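Local coordinates for pirin-like protein (Geobacillus kaustophilus, PDB 2P17) that is of unconfirmed function but belongs to the pirin family of cupins and binds one iron cation per subunit, at residues P30-W33 against Q34-P38. Sequence-based numbering, arbitrary orientation.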
# COMPACT_ATOMS: atom_id res chain seq x y z
N PRO A 30 4.51 -7.09 12.07
CA PRO A 30 5.87 -6.58 12.29
C PRO A 30 6.85 -7.69 12.65
O PRO A 30 6.42 -8.80 12.98
CB PRO A 30 5.70 -5.61 13.47
CG PRO A 30 4.51 -6.14 14.21
CD PRO A 30 3.59 -6.70 13.16
N GLY A 31 8.14 -7.40 12.56
CA GLY A 31 9.19 -8.34 12.96
C GLY A 31 9.51 -9.43 11.95
O GLY A 31 10.13 -10.44 12.29
N ASN A 32 9.06 -9.24 10.71
CA ASN A 32 9.31 -10.18 9.63
C ASN A 32 9.88 -9.45 8.41
O ASN A 32 9.49 -9.71 7.27
CB ASN A 32 8.03 -10.94 9.27
CG ASN A 32 8.29 -12.16 8.41
OD1 ASN A 32 9.44 -12.54 8.18
ND2 ASN A 32 7.21 -12.77 7.92
N TRP A 33 10.84 -8.56 8.66
CA TRP A 33 11.47 -7.76 7.63
C TRP A 33 12.03 -8.64 6.53
O TRP A 33 12.02 -8.26 5.35
CB TRP A 33 12.60 -6.88 8.22
CG TRP A 33 13.90 -7.61 8.43
CD1 TRP A 33 14.31 -8.24 9.57
CD2 TRP A 33 14.96 -7.81 7.46
NE1 TRP A 33 15.54 -8.82 9.38
CE2 TRP A 33 15.96 -8.56 8.10
CE3 TRP A 33 15.15 -7.42 6.13
CZ2 TRP A 33 17.14 -8.95 7.46
CZ3 TRP A 33 16.33 -7.80 5.48
CH2 TRP A 33 17.31 -8.55 6.16
N GLN A 34 12.51 -9.83 6.91
CA GLN A 34 13.21 -10.69 5.97
C GLN A 34 12.30 -11.22 4.88
O GLN A 34 12.74 -11.47 3.77
CB GLN A 34 13.94 -11.84 6.69
CG GLN A 34 13.06 -12.88 7.37
CD GLN A 34 12.77 -12.57 8.82
OE1 GLN A 34 12.75 -11.41 9.24
NE2 GLN A 34 12.56 -13.61 9.61
N GLU A 35 11.01 -11.37 5.20
CA GLU A 35 10.05 -11.80 4.19
C GLU A 35 9.50 -10.66 3.35
O GLU A 35 9.20 -10.85 2.17
CB GLU A 35 8.88 -12.58 4.83
CG GLU A 35 7.96 -13.24 3.81
CD GLU A 35 6.77 -13.94 4.44
OE1 GLU A 35 6.87 -14.36 5.61
OE2 GLU A 35 5.74 -14.08 3.74
N TYR A 36 9.34 -9.48 3.97
CA TYR A 36 8.55 -8.41 3.35
C TYR A 36 9.34 -7.26 2.76
O TYR A 36 8.76 -6.41 2.09
CB TYR A 36 7.56 -7.86 4.36
CG TYR A 36 6.58 -8.87 4.92
CD1 TYR A 36 5.94 -9.80 4.10
CD2 TYR A 36 6.24 -8.83 6.27
CE1 TYR A 36 5.02 -10.71 4.63
CE2 TYR A 36 5.31 -9.73 6.80
CZ TYR A 36 4.72 -10.66 5.98
OH TYR A 36 3.78 -11.55 6.51
N ASP A 37 10.65 -7.27 2.98
CA ASP A 37 11.62 -6.26 2.50
C ASP A 37 11.20 -5.79 1.10
O ASP A 37 11.15 -6.60 0.18
CB ASP A 37 13.00 -6.95 2.47
CG ASP A 37 14.15 -6.00 2.19
OD1 ASP A 37 13.94 -4.77 2.14
OD2 ASP A 37 15.28 -6.51 2.00
N PRO A 38 10.99 -4.47 0.90
CA PRO A 38 11.29 -3.34 1.77
C PRO A 38 10.20 -2.92 2.75
O PRO A 38 10.35 -1.89 3.43
CB PRO A 38 11.50 -2.20 0.76
CG PRO A 38 10.48 -2.51 -0.35
CD PRO A 38 10.43 -4.03 -0.40
O HOH W 1 10.80 -13.16 11.95
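Gly31 meets Gln34 through a water molecule, which donates to Gly31 O (2.8 Å) and accepts from the amide NE2 of Gln34, linking the loop to the side chain of Gln34 at the start of the helix. Asn32, at the N-cap position of helix 33-36, takes part with both backbone and side chain. Asn32 O receives Glu35 N at 3.1 Å, from above the carbonyl plane, and more weakly Tyr36 N. Asn32 places CG opposite its own N (chi1 -166°), which carries the amide to Glu35, and Asn32 ND2 donates to Glu35 OE1 at 2.8 Å. The bond is bent (145°) and meets the carboxylate from above its plane. On the other flank of the Asn32 amide, OD1 lies against Gln34 CD, the two amide planes nearly perpendicular, while CB rests near Tyr36 CE2. At Trp33 the carbonyl O takes Asp37 N at 2.9 Å, closing the single turn just where the chain leaves helical geometry. The indole folds back over its own helix start: Gln34 CA makes a CH-pi contact over the six-membered ring of Trp33, 4.0 Å from its centroid, and Asp37 OD2 lies in plane at the ring edge. Cut back to an alanine, this position would have no ring over Gln34 CA, and the backbone there is likely to be less shielded, with Asp37 OD2 losing the ring edge beside it. Asp37 itself turns both carboxylate oxygens to backbone amides, of Val245 and Asn246, so the turn is joined to the C-terminal part of the chain. Glu35 OE2 forms salt bridges with Arg8 and Arg9, and Glu29 accepts from Asn32 ND2 and also pairs with Tyr36 OH. Sharing of Glu35 between two arginines and the Asn32 amide would be expected to stabilise its negative charge and fix the rotation of its carboxylate.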